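Local coordinates for protein aldehyde dehydrogenase (PDB 6K10) that catalyses the NAD-dependent oxidation of 4,4'-diaponeurosporen-4-al to 4,4'-diaponeurosporenoic acid in the biosynthesis of the carotenoid staphyloxanthin, at residues Lys14-Lys19 against His185-Tyr190; Lys42-Tyr47 against Ile73-Ile78; Ser147-Asn152 against Ile292-His297; Val226-Asn231 against Leu258-Val263. The protein carries 1 engineered substitution. All coordinates share one frame; numbering follows the deposited sequence.

Overall arrangement
The four contacts lie at separate places in the aldehyde dehydrogenase fold, with no touch between any two. Interaction 1 lays helix 10-23 near the nucleotide-binding sheet that holds strands 104-118, 141-145 and 190-194. Interaction 2, nested in the loop it closes, pairs helices 30-46 and 63-89; their centres are about 26 Å apart. Interaction 3 joins the starts of helices 151-164 and 295-307, its nearest atoms about 9 Å from interaction 2, and crosses interaction 1 along the chain. Interaction 4, nested inside interaction 3, lies in the catalytic-domain sheet holding strands 223-226 and 256-260, about 51 Å from interaction 1 between centres. Interactions 1 and 4 thus belong to different domains.

Interaction 1: Lys14-Lys19 against His185-Tyr190; sequences KFYDSK and HLPFDY
The Phe15 ring lies between the CB of Leu186, set over the centre of one face, and the CG of Lys19 from its own helix, nearer the rim of the opposite face. Leu186 CB sits 4.1 Å from the Phe15 ring centroid and only 7° off the ring normal, the geometry of a CH-pi contact. At the ring's edge, Phe15 CZ meets the carbonyl O of Pro187 at 3.5 Å; Tyr16 CZ also lies in the ring plane, while Phe15 CD2 stands over the Tyr16 face. The CD1 and CE1 side of Phe15 turns toward the face of Phe188, with centroids 4.6 Å apart and planes at 59°, an edge-to-face stack well short of perpendicular.

Helix 10-23 is thereby laid against the loop leading into strand 190-194, which with strand 141-145 belongs to the Rossmann-like nucleotide-binding sheet. Pro187 is the centre of an inverse gamma turn there, closed by Phe188 N to Leu186 O at 2.7 Å. Phe15 reaches the loop because its CG stands opposite the backbone N (chi1 172°), and its CB touches Leu186 CD1 at 3.7 Å. Pro187 CD is 3.7 Å from Phe15 CE2. Phe15 and Phe188 both touch Ile143 of strand 141-145.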
loop_
_atom_site.group_PDB
_atom_site.type_symbol
_atom_site.label_atom_id
_atom_site.label_comp_id
_atom_site.label_asym_id
_atom_site.label_seq_id
_atom_site.Cartn_x
_atom_site.Cartn_y
_atom_site.Cartn_z
ATOM N N LYS A 14 19.111 4.703 19.706
ATOM C CA LYS A 14 19.488 4.261 18.366
ATOM C C LYS A 14 18.470 4.713 17.329
ATOM O O LYS A 14 18.838 5.081 16.207
ATOM C CB LYS A 14 19.647 2.742 18.341
ATOM C CG LYS A 14 20.918 2.253 19.012
ATOM C CD LYS A 14 20.896 0.752 19.228
ATOM N N PHE A 15 17.184 4.693 17.685
ATOM C CA PHE A 15 16.151 5.158 16.765
ATOM C C PHE A 15 16.341 6.630 16.428
ATOM O O PHE A 15 16.324 7.021 15.255
ATOM C CB PHE A 15 14.767 4.919 17.367
ATOM C CG PHE A 15 13.646 5.547 16.584
ATOM C CD1 PHE A 15 13.299 5.064 15.333
ATOM C CD2 PHE A 15 12.940 6.620 17.102
ATOM C CE1 PHE A 15 12.270 5.641 14.613
ATOM C CE2 PHE A 15 11.909 7.200 16.386
ATOM C CZ PHE A 15 11.573 6.709 15.139
ATOM N N TYR A 16 16.536 7.467 17.448
ATOM C CA TYR A 16 16.616 8.901 17.200
ATOM C C TYR A 16 17.934 9.292 16.546
ATOM O O TYR A 16 17.981 10.278 15.800
ATOM C CB TYR A 16 16.379 9.661 18.503
ATOM C CG TYR A 16 14.920 9.636 18.887
ATOM C CD1 TYR A 16 13.969 10.235 18.075
ATOM C CD2 TYR A 16 14.487 8.984 20.034
ATOM C CE1 TYR A 16 12.632 10.207 18.401
ATOM C CE2 TYR A 16 13.146 8.951 20.371
ATOM C CZ TYR A 16 12.224 9.566 19.548
ATOM O OH TYR A 16 10.888 9.540 19.870
ATOM N N ASP A 17 19.007 8.536 16.792
ATOM C CA ASP A 17 20.231 8.732 16.021
ATOM C C ASP A 17 19.992 8.442 14.547
ATOM O O ASP A 17 20.468 9.178 13.674
ATOM C CB ASP A 17 21.350 7.836 16.556
ATOM C CG ASP A 17 21.827 8.250 17.931
ATOM O OD1 ASP A 17 21.431 9.335 18.402
ATOM O OD2 ASP A 17 22.602 7.482 18.540
ATOM N N SER A 18 19.256 7.367 14.252
ATOM C CA SER A 18 18.944 7.033 12.867
ATOM C C SER A 18 18.126 8.135 12.207
ATOM O O SER A 18 18.393 8.512 11.059
ATOM C CB SER A 18 18.200 5.699 12.807
ATOM O OG SER A 18 18.194 5.183 11.489
ATOM N N LYS A 19 17.128 8.664 12.918
ATOM C CA LYS A 19 16.364 9.797 12.405
ATOM C C LYS A 19 17.275 10.986 12.127
ATOM O O LYS A 19 17.152 11.651 11.092
ATOM C CB LYS A 19 15.274 10.189 13.402
ATOM C CG LYS A 19 14.052 9.291 13.383
ATOM N N HIS A 185 6.521 0.518 18.940
ATOM C CA HIS A 185 5.866 1.673 19.539
ATOM C C HIS A 185 6.582 2.980 19.235
ATOM O O HIS A 185 6.097 4.043 19.635
ATOM C CB HIS A 185 5.746 1.489 21.055
ATOM C CG HIS A 185 4.753 0.446 21.456
ATOM N ND1 HIS A 185 3.432 0.489 21.066
ATOM C CD2 HIS A 185 4.885 -0.670 22.211
ATOM C CE1 HIS A 185 2.793 -0.556 21.561
ATOM N NE2 HIS A 185 3.653 -1.275 22.262
ATOM N N LEU A 186 7.723 2.927 18.541
ATOM C CA LEU A 186 8.436 4.119 18.114
ATOM C C LEU A 186 7.893 4.607 16.774
ATOM O O LEU A 186 7.492 3.801 15.929
ATOM C CB LEU A 186 9.930 3.830 17.994
ATOM C CG LEU A 186 10.631 3.500 19.313
ATOM C CD1 LEU A 186 12.087 3.127 19.081
ATOM C CD2 LEU A 186 10.519 4.672 20.274
ATOM N N PRO A 187 7.867 5.944 16.545
ATOM C CA PRO A 187 7.260 6.485 15.315
ATOM C C PRO A 187 8.161 6.328 14.093
ATOM O O PRO A 187 8.597 7.305 13.474
ATOM C CB PRO A 187 7.024 7.953 15.691
ATOM C CG PRO A 187 8.150 8.267 16.611
ATOM C CD PRO A 187 8.382 7.011 17.421
ATOM N N PHE A 188 8.448 5.076 13.739
ATOM C CA PHE A 188 9.117 4.788 12.481
ATOM C C PHE A 188 8.302 5.346 11.317
ATOM O O PHE A 188 7.087 5.531 11.408
ATOM C CB PHE A 188 9.302 3.280 12.298
ATOM C CG PHE A 188 10.464 2.704 13.058
ATOM C CD1 PHE A 188 11.734 2.689 12.504
ATOM C CD2 PHE A 188 10.282 2.162 14.319
ATOM C CE1 PHE A 188 12.803 2.151 13.197
ATOM C CE2 PHE A 188 11.348 1.623 15.017
ATOM C CZ PHE A 188 12.608 1.617 14.455
ATOM N N ASP A 189 8.986 5.616 10.209
ATOM C CA ASP A 189 8.301 6.076 9.009
ATOM C C ASP A 189 7.752 4.931 8.168
ATOM O O ASP A 189 6.921 5.174 7.285
ATOM C CB ASP A 189 9.240 6.949 8.169
ATOM C CG ASP A 189 9.761 8.149 8.943
ATOM O OD1 ASP A 189 8.949 9.039 9.271
ATOM O OD2 ASP A 189 10.977 8.199 9.229
ATOM N N TYR A 190 8.189 3.699 8.424
ATOM C CA TYR A 190 7.638 2.518 7.779
ATOM C C TYR A 190 8.027 1.299 8.601
ATOM O O TYR A 190 9.101 1.265 9.208
ATOM C CB TYR A 190 8.136 2.374 6.334
ATOM C CG TYR A 190 7.216 1.560 5.460
ATOM C CD1 TYR A 190 7.295 0.174 5.435
ATOM C CD2 TYR A 190 6.262 2.177 4.663
ATOM C CE1 TYR A 190 6.447 -0.576 4.640
ATOM C CE2 TYR A 190 5.412 1.438 3.863
ATOM C CZ TYR A 190 5.508 0.064 3.854
ATOM O OH TYR A 190 4.657 -0.665 3.056
#

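Interaction 2: Lys42-Tyr47 against Ile73-Ile78; sequences KAIKSY and ITLKSI
Apolar contact carries the junction of Ile44 with Thr74, Leu75 and Ile78, and the two branches of Ile44 meet different partners. Its CD1 meets Ile78 CD1 tip to tip at 3.6 Å, and the same methyl is 3.8 Å from Thr74 CG2, whose side chain crosses that of Ile44 at about a right angle. The other branch, Ile44 CG2, lies 3.9 Å from Leu75 CD2 as the two side chains slide past each other in opposite directions. The first torsion of Ile44 (chi1 -65°) directs CG1, and with it CD1, to Ile78 and Thr74, and CG2 to Leu75. At the border the long chain of Lys45 runs obliquely over Leu75, with its CE 4.1 Å from Leu75 CD2.

Helices 30-46 and 63-89 pack here as an antiparallel pair, with helix 48-59 between them in sequence; their short segments run at 160° to each other with axes 10.6 Å apart at closest approach. Helix 126-138 packs on helix 63-89, and Phe125 touches both Ile44 and Thr74.

No polar bond crosses between the segments. Ser46 OG and Ser46 N both bond to Lys42 O within their own helix. Thr74 OG1 bonds to Glu70 O and Gln126 OE1, while chi1 of -61° puts its methyl, CG2, opposite the backbone N and toward Ile44.

With no hydrogen bond or salt bridge between the two segments, this helix pair is matched by the fit of aliphatic carbons, and the Thr74 hydroxyl is satisfied outside the interface.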
loop_
_atom_site.group_PDB
_atom_site.type_symbol
_atom_site.label_atom_id
_atom_site.label_comp_id
_atom_site.label_asym_id
_atom_site.label_seq_id
_atom_site.Cartn_x
_atom_site.Cartn_y
_atom_site.Cartn_z
ATOM N N LYS A 42 29.866 -6.582 -0.954
ATOM C CA LYS A 42 31.206 -6.943 -0.504
ATOM C C LYS A 42 31.169 -7.569 0.881
ATOM O O LYS A 42 31.893 -8.532 1.164
ATOM C CB LYS A 42 32.098 -5.700 -0.504
ATOM C CG LYS A 42 33.296 -5.782 0.429
ATOM C CD LYS A 42 34.154 -4.530 0.342
ATOM C CE LYS A 42 34.999 -4.352 1.594
ATOM N NZ LYS A 42 35.806 -3.101 1.537
ATOM N N ALA A 43 30.315 -7.040 1.751
ATOM C CA ALA A 43 30.251 -7.515 3.125
ATOM C C ALA A 43 29.685 -8.932 3.203
ATOM O O ALA A 43 30.196 -9.767 3.958
ATOM C CB ALA A 43 29.422 -6.528 3.941
ATOM N N ILE A 44 28.639 -9.224 2.424
ATOM C CA ILE A 44 28.059 -10.566 2.426
ATOM C C ILE A 44 29.064 -11.584 1.898
ATOM O O ILE A 44 29.167 -12.705 2.415
ATOM C CB ILE A 44 26.750 -10.581 1.612
ATOM C CG1 ILE A 44 25.699 -9.709 2.299
ATOM C CG2 ILE A 44 26.234 -12.007 1.425
ATOM C CD1 ILE A 44 24.434 -9.529 1.498
ATOM N N LYS A 45 29.827 -11.208 0.870
ATOM C CA LYS A 45 30.837 -12.114 0.331
ATOM C C LYS A 45 31.933 -12.386 1.353
ATOM O O LYS A 45 32.386 -13.527 1.500
ATOM C CB LYS A 45 31.432 -11.532 -0.949
ATOM C CG LYS A 45 30.476 -11.524 -2.125
ATOM C CD LYS A 45 31.005 -10.645 -3.244
ATOM C CE LYS A 45 29.897 -10.251 -4.205
ATOM N NZ LYS A 45 30.427 -9.870 -5.543
ATOM N N SER A 46 32.371 -11.347 2.068
ATOM C CA SER A 46 33.399 -11.530 3.086
ATOM C C SER A 46 32.929 -12.467 4.191
ATOM O O SER A 46 33.738 -13.199 4.772
ATOM C CB SER A 46 33.798 -10.177 3.672
ATOM O OG SER A 46 34.123 -9.259 2.642
ATOM N N TYR A 47 31.631 -12.471 4.479
ATOM C CA TYR A 47 31.058 -13.266 5.555
ATOM C C TYR A 47 30.368 -14.526 5.056
ATOM O O TYR A 47 29.679 -15.186 5.839
ATOM C CB TYR A 47 30.064 -12.421 6.342
ATOM C CG TYR A 47 30.686 -11.544 7.396
ATOM C CD1 TYR A 47 31.382 -10.398 7.045
ATOM C CD2 TYR A 47 30.527 -11.828 8.744
ATOM C CE1 TYR A 47 31.930 -9.574 8.003
ATOM C CE2 TYR A 47 31.072 -11.012 9.710
ATOM C CZ TYR A 47 31.772 -9.887 9.334
ATOM O OH TYR A 47 32.315 -9.072 10.299
ATOM N N ILE A 73 20.601 -15.542 -3.711
ATOM C CA ILE A 73 19.469 -14.742 -4.160
ATOM C C ILE A 73 19.596 -13.304 -3.670
ATOM O O ILE A 73 19.151 -12.369 -4.347
ATOM C CB ILE A 73 18.152 -15.400 -3.702
ATOM C CG1 ILE A 73 16.942 -14.666 -4.276
ATOM C CG2 ILE A 73 18.076 -15.465 -2.184
ATOM C CD1 ILE A 73 15.701 -15.524 -4.342
ATOM N N THR A 74 20.219 -13.098 -2.507
ATOM C CA THR A 74 20.427 -11.746 -1.999
ATOM C C THR A 74 21.497 -11.020 -2.802
ATOM O O THR A 74 21.317 -9.860 -3.189
ATOM C CB THR A 74 20.802 -11.797 -0.518
ATOM O OG1 THR A 74 19.729 -12.392 0.223
ATOM C CG2 THR A 74 21.071 -10.397 0.024
ATOM N N LEU A 75 22.623 -11.691 -3.064
ATOM C CA LEU A 75 23.671 -11.097 -3.886
ATOM C C LEU A 75 23.136 -10.710 -5.257
ATOM O O LEU A 75 23.427 -9.621 -5.768
ATOM C CB LEU A 75 24.842 -12.071 -4.024
ATOM C CG LEU A 75 25.675 -12.311 -2.766
ATOM C CD1 LEU A 75 26.736 -13.362 -3.036
ATOM C CD2 LEU A 75 26.312 -11.012 -2.296
ATOM N N LYS A 76 22.343 -11.593 -5.866
ATOM C CA LYS A 76 21.742 -11.287 -7.159
ATOM C C LYS A 76 20.818 -10.078 -7.065
ATOM O O LYS A 76 20.795 -9.233 -7.969
ATOM C CB LYS A 76 20.983 -12.507 -7.679
ATOM C CG LYS A 76 20.553 -12.404 -9.130
ATOM N N SER A 77 20.052 -9.974 -5.976
ATOM C CA SER A 77 19.135 -8.849 -5.823
ATOM C C SER A 77 19.887 -7.536 -5.629
ATOM O O SER A 77 19.490 -6.503 -6.183
ATOM C CB SER A 77 18.183 -9.105 -4.654
ATOM O OG SER A 77 17.238 -8.058 -4.525
ATOM N N ILE A 78 20.967 -7.551 -4.840
ATOM C CA ILE A 78 21.788 -6.353 -4.675
ATOM C C ILE A 78 22.320 -5.893 -6.022
ATOM O O ILE A 78 22.261 -4.706 -6.364
ATOM C CB ILE A 78 22.945 -6.614 -3.692
ATOM C CG1 ILE A 78 22.424 -6.924 -2.292
ATOM C CG2 ILE A 78 23.892 -5.418 -3.656
ATOM C CD1 ILE A 78 23.472 -7.506 -1.372
#

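Interaction 3: Ser147-Asn152 against Ile292-His297; sequences SELTPN and IVNLKH
Leu149 and Asn294 mark the closest backbone approach, CA to CA 7.0 Å, where two loop segments each turn into a helix. Thr150 and Asn294 hold the N-cap positions, but the two starts are built differently. Asn294 OD1 accepts from His297 N at 2.9 Å with an N-H...O angle of 170°, a side-chain capping bond; Thr150 makes none. Just before Thr150, Ser147 OG accepts from Leu149 N at 3.1 Å, which closes an ST turn.

The contact thus brings the loop after strand 141-145 of the nucleotide-binding domain, which leads into helix 151-164, against the start of helix 295-307. Phe121 lies alongside, touching Leu149 and Val293 and meeting the His297 ring, while Leu59 of helix 48-59 touches Thr150 and Val293.

Leu149 touches Val293, Asn294 and His297. Its CD2 comes 3.6 Å from Asn294 ND2, the two side chains crossing obliquely, and CD1 reaches the edge of the His297 ring at CD2, 4.2 Å away and near the ring plane. The Asn294 amide is held in this position by its own cap: CG sits between the backbone N and the carbonyl carbon (chi1 68°), which turns OD1 back to the helix start and leaves ND2 to face the leucine methyls.

Val293 CG2 lies near both Leu149 and Thr150, 3.7 Å from Leu149 O and 3.8 Å from Thr150 CG2, where the threonine and valine side chains cross at about a right angle.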
loop_
_atom_site.group_PDB
_atom_site.type_symbol
_atom_site.label_atom_id
_atom_site.label_comp_id
_atom_site.label_asym_id
_atom_site.label_seq_id
_atom_site.Cartn_x
_atom_site.Cartn_y
_atom_site.Cartn_z
ATOM N N SER A 147 15.442 -12.570 14.036
ATOM C CA SER A 147 14.938 -13.593 14.940
ATOM C C SER A 147 16.030 -14.049 15.900
ATOM O O SER A 147 17.165 -14.312 15.488
ATOM C CB SER A 147 14.411 -14.787 14.147
ATOM O OG SER A 147 14.035 -15.851 15.006
ATOM N N GLU A 148 15.686 -14.148 17.182
ATOM C CA GLU A 148 16.599 -14.713 18.162
ATOM C C GLU A 148 16.466 -16.225 18.286
ATOM O O GLU A 148 17.253 -16.841 19.014
ATOM C CB GLU A 148 16.388 -14.055 19.531
ATOM C CG GLU A 148 15.080 -14.407 20.215
ATOM C CD GLU A 148 15.086 -14.032 21.687
ATOM O OE1 GLU A 148 14.101 -14.342 22.388
ATOM O OE2 GLU A 148 16.080 -13.426 22.141
ATOM N N LEU A 149 15.496 -16.837 17.597
ATOM C CA LEU A 149 15.425 -18.293 17.540
ATOM C C LEU A 149 16.556 -18.884 16.714
ATOM O O LEU A 149 16.896 -20.058 16.896
ATOM C CB LEU A 149 14.080 -18.747 16.971
ATOM C CG LEU A 149 12.826 -18.371 17.764
ATOM C CD1 LEU A 149 11.613 -19.114 17.223
ATOM C CD2 LEU A 149 13.019 -18.652 19.246
ATOM N N THR A 150 17.130 -18.105 15.803
ATOM C CA THR A 150 18.347 -18.476 15.100
ATOM C C THR A 150 19.453 -17.531 15.561
ATOM O O THR A 150 19.805 -16.581 14.848
ATOM C CB THR A 150 18.144 -18.412 13.585
ATOM O OG1 THR A 150 17.579 -17.146 13.227
ATOM C CG2 THR A 150 17.195 -19.516 13.139
ATOM N N PRO A 151 20.019 -17.761 16.750
ATOM C CA PRO A 151 20.891 -16.741 17.354
ATOM C C PRO A 151 22.246 -16.608 16.685
ATOM O O PRO A 151 22.830 -15.518 16.717
ATOM C CB PRO A 151 21.025 -17.219 18.806
ATOM C CG PRO A 151 20.869 -18.701 18.715
ATOM C CD PRO A 151 19.895 -18.962 17.594
ATOM N N ASN A 152 22.782 -17.679 16.099
ATOM C CA ASN A 152 24.053 -17.554 15.397
ATOM C C ASN A 152 23.892 -16.733 14.125
ATOM O O ASN A 152 24.756 -15.913 13.794
ATOM C CB ASN A 152 24.622 -18.936 15.084
ATOM C CG ASN A 152 25.073 -19.668 16.330
ATOM O OD1 ASN A 152 26.064 -19.293 16.956
ATOM N ND2 ASN A 152 24.342 -20.712 16.702
ATOM N N ILE A 292 14.543 -28.816 12.391
ATOM C CA ILE A 292 13.614 -27.875 13.010
ATOM C C ILE A 292 14.395 -26.848 13.822
ATOM O O ILE A 292 15.431 -27.157 14.421
ATOM C CB ILE A 292 12.584 -28.634 13.871
ATOM C CG1 ILE A 292 11.941 -29.760 13.055
ATOM C CG2 ILE A 292 11.506 -27.694 14.383
ATOM C CD1 ILE A 292 11.310 -29.293 11.750
ATOM N N VAL A 293 13.886 -25.610 13.853
ATOM C CA VAL A 293 14.674 -24.478 14.346
ATOM C C VAL A 293 15.057 -24.659 15.812
ATOM O O VAL A 293 16.208 -24.420 16.196
ATOM C CB VAL A 293 13.919 -23.154 14.121
ATOM C CG1 VAL A 293 12.546 -23.175 14.792
ATOM C CG2 VAL A 293 14.748 -21.975 14.623
ATOM N N ASN A 294 14.110 -25.069 16.655
ATOM C CA ASN A 294 14.372 -25.175 18.084
ATOM C C ASN A 294 13.481 -26.256 18.686
ATOM O O ASN A 294 12.651 -26.861 18.003
ATOM C CB ASN A 294 14.194 -23.818 18.783
ATOM C CG ASN A 294 12.748 -23.337 18.808
ATOM O OD1 ASN A 294 11.848 -23.971 18.255
ATOM N ND2 ASN A 294 12.524 -22.199 19.455
ATOM N N LEU A 295 13.663 -26.489 19.989
ATOM C CA LEU A 295 12.944 -27.567 20.661
ATOM C C LEU A 295 11.456 -27.273 20.790
ATOM O O LEU A 295 10.643 -28.205 20.776
ATOM C CB LEU A 295 13.556 -27.822 22.037
ATOM C CG LEU A 295 14.845 -28.640 21.989
ATOM C CD1 LEU A 295 15.491 -28.708 23.360
ATOM C CD2 LEU A 295 14.564 -30.040 21.449
ATOM N N LYS A 296 11.078 -25.999 20.924
ATOM C CA LYS A 296 9.661 -25.664 21.026
ATOM C C LYS A 296 8.918 -26.041 19.749
ATOM O O LYS A 296 7.871 -26.696 19.797
ATOM C CB LYS A 296 9.487 -24.176 21.331
ATOM C CG LYS A 296 8.037 -23.711 21.284
ATOM C CD LYS A 296 7.173 -24.510 22.249
ATOM C CE LYS A 296 5.757 -23.966 22.311
ATOM N NZ LYS A 296 4.887 -24.805 23.184
ATOM N N HIS A 297 9.449 -25.639 18.593
ATOM C CA HIS A 297 8.801 -25.989 17.334
ATOM C C HIS A 297 8.924 -27.477 17.037
ATOM O O HIS A 297 8.024 -28.060 16.422
ATOM C CB HIS A 297 9.388 -25.163 16.191
ATOM C CG HIS A 297 8.826 -23.778 16.099
ATOM N ND1 HIS A 297 7.515 -23.530 15.755
ATOM C CD2 HIS A 297 9.395 -22.569 16.312
ATOM C CE1 HIS A 297 7.301 -22.226 15.757
ATOM N NE2 HIS A 297 8.427 -21.620 16.091
#

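Interaction 4: Val226-Asn231 against Leu258-Val263; sequences VDETAN and LVHESV
Val226 pairs with Val259 in a parallel bridge, Val226 N donating to Leu258 O at 2.9 Å and His260 N to Val226 O. Strands 223-226 and 256-260, with helix 232-244 between them in sequence, form a beta-alpha-beta crossover of the catalytic-domain sheet. The two valines point the same way, Val226 CB lying 3.9 Å from Val259 CG2, and Leu267 of helix 264-279 packs on both.

Past Val226 the first chain enters a type I turn, Asp227 to Ala230, which brings Glu228 over the His260 ring: chi2 of -90° bends the side chain so that the carboxylate lies above one face, its plane 37° from the ring and OE1 3.3 Å from His260 CD2. Val263 CG2 lies 4.0 Å from Asp227 O. Asp227 OD1 closes an Asx turn by accepting from Thr229 N, and OD2 bonds to Ser377 OG.

His260 ND1 accepts from Ser262 N at 3.1 Å, tilted 31° from the ring plane, and Ser262 OG is also hydrogen-bonded to it. The ring is therefore probably neutral, with its proton on NE2. No hydrogen bond or salt bridge links it to Glu228, whose OE1 and CB make a polar and van der Waals contact over the face.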
loop_
_atom_site.group_PDB
_atom_site.type_symbol
_atom_site.label_atom_id
_atom_site.label_comp_id
_atom_site.label_asym_id
_atom_site.label_seq_id
_atom_site.Cartn_x
_atom_site.Cartn_y
_atom_site.Cartn_z
ATOM N N VAL A 226 -4.771 -31.146 -6.395
ATOM C CA VAL A 226 -4.304 -32.106 -7.386
ATOM C C VAL A 226 -5.558 -32.747 -7.958
ATOM O O VAL A 226 -6.186 -33.580 -7.295
ATOM C CB VAL A 226 -3.361 -33.157 -6.784
ATOM C CG1 VAL A 226 -2.953 -34.192 -7.838
ATOM C CG2 VAL A 226 -2.144 -32.495 -6.161
ATOM N N ASP A 227 -5.947 -32.353 -9.168
ATOM C CA ASP A 227 -7.156 -32.908 -9.752
ATOM C C ASP A 227 -6.840 -34.150 -10.581
ATOM O O ASP A 227 -5.684 -34.551 -10.733
ATOM C CB ASP A 227 -7.923 -31.837 -10.548
ATOM C CG ASP A 227 -7.370 -31.555 -11.946
ATOM O OD1 ASP A 227 -6.498 -32.282 -12.471
ATOM O OD2 ASP A 227 -7.853 -30.570 -12.542
ATOM N N GLU A 228 -7.898 -34.770 -11.111
ATOM C CA GLU A 228 -7.779 -36.081 -11.736
ATOM C C GLU A 228 -7.027 -36.057 -13.059
ATOM O O GLU A 228 -6.686 -37.131 -13.568
ATOM C CB GLU A 228 -9.169 -36.688 -11.935
ATOM C CG GLU A 228 -10.124 -35.854 -12.781
ATOM C CD GLU A 228 -10.946 -34.879 -11.955
ATOM O OE1 GLU A 228 -10.401 -34.307 -10.990
ATOM O OE2 GLU A 228 -12.142 -34.691 -12.270
ATOM N N THR A 229 -6.752 -34.881 -13.622
ATOM C CA THR A 229 -5.995 -34.778 -14.863
ATOM C C THR A 229 -4.508 -34.535 -14.637
ATOM O O THR A 229 -3.749 -34.483 -15.611
ATOM C CB THR A 229 -6.554 -33.654 -15.744
ATOM O OG1 THR A 229 -6.234 -32.381 -15.164
ATOM C CG2 THR A 229 -8.061 -33.780 -15.875
ATOM N N ALA A 230 -4.075 -34.394 -13.389
ATOM C CA ALA A 230 -2.707 -33.982 -13.108
ATOM C C ALA A 230 -1.699 -35.042 -13.540
ATOM O O ALA A 230 -1.984 -36.243 -13.553
ATOM C CB ALA A 230 -2.534 -33.691 -11.617
ATOM N N ASN A 231 -0.505 -34.576 -13.902
ATOM C CA ASN A 231 0.654 -35.448 -14.071
ATOM C C ASN A 231 1.145 -35.790 -12.671
ATOM O O ASN A 231 1.789 -34.971 -12.012
ATOM C CB ASN A 231 1.733 -34.760 -14.898
ATOM C CG ASN A 231 2.888 -35.682 -15.243
ATOM O OD1 ASN A 231 3.312 -36.505 -14.432
ATOM N ND2 ASN A 231 3.406 -35.545 -16.459
ATOM N N LEU A 258 -5.414 -31.221 -1.280
ATOM C CA LEU A 258 -6.755 -31.642 -1.671
ATOM C C LEU A 258 -6.593 -32.358 -3.002
ATOM O O LEU A 258 -6.321 -31.714 -4.022
ATOM C CB LEU A 258 -7.698 -30.447 -1.798
ATOM C CG LEU A 258 -8.160 -29.769 -0.511
ATOM C CD1 LEU A 258 -8.720 -28.399 -0.837
ATOM C CD2 LEU A 258 -9.198 -30.610 0.225
ATOM N N VAL A 259 -6.716 -33.685 -2.989
ATOM C CA VAL A 259 -6.517 -34.499 -4.183
ATOM C C VAL A 259 -7.836 -35.167 -4.548
ATOM O O VAL A 259 -8.592 -35.589 -3.668
ATOM C CB VAL A 259 -5.398 -35.550 -3.985
ATOM C CG1 VAL A 259 -5.745 -36.549 -2.882
ATOM C CG2 VAL A 259 -5.090 -36.273 -5.295
ATOM N N HIS A 260 -8.120 -35.241 -5.846
ATOM C CA HIS A 260 -9.320 -35.933 -6.284
ATOM C C HIS A 260 -9.244 -37.404 -5.895
ATOM O O HIS A 260 -8.189 -38.038 -5.992
ATOM C CB HIS A 260 -9.509 -35.793 -7.795
ATOM C CG HIS A 260 -10.840 -36.286 -8.274
ATOM N ND1 HIS A 260 -11.068 -37.601 -8.617
ATOM C CD2 HIS A 260 -12.020 -35.643 -8.443
ATOM C CE1 HIS A 260 -12.328 -37.745 -8.990
ATOM N NE2 HIS A 260 -12.928 -36.572 -8.892
ATOM N N GLU A 261 -10.376 -37.933 -5.428
ATOM C CA GLU A 261 -10.517 -39.312 -4.973
ATOM C C GLU A 261 -9.845 -40.319 -5.898
ATOM O O GLU A 261 -9.190 -41.259 -5.436
ATOM C CB GLU A 261 -12.002 -39.654 -4.852
ATOM C CG GLU A 261 -12.514 -39.834 -3.444
ATOM C CD GLU A 261 -14.029 -39.850 -3.403
ATOM O OE1 GLU A 261 -14.646 -40.117 -4.456
ATOM O OE2 GLU A 261 -14.603 -39.596 -2.326
ATOM N N SER A 262 -10.000 -40.120 -7.208
ATOM C CA SER A 262 -9.584 -41.123 -8.181
ATOM C C SER A 262 -8.070 -41.255 -8.303
ATOM O O SER A 262 -7.597 -42.239 -8.882
ATOM C CB SER A 262 -10.187 -40.795 -9.549
ATOM O OG SER A 262 -9.603 -39.624 -10.096
ATOM N N VAL A 263 -7.299 -40.301 -7.783
ATOM C CA VAL A 263 -5.852 -40.338 -7.967
ATOM C C VAL A 263 -5.119 -40.176 -6.643
ATOM O O VAL A 263 -3.902 -39.958 -6.630
ATOM C CB VAL A 263 -5.396 -39.261 -8.970
ATOM C CG1 VAL A 263 -5.953 -39.545 -10.359
ATOM C CG2 VAL A 263 -5.820 -37.882 -8.493
#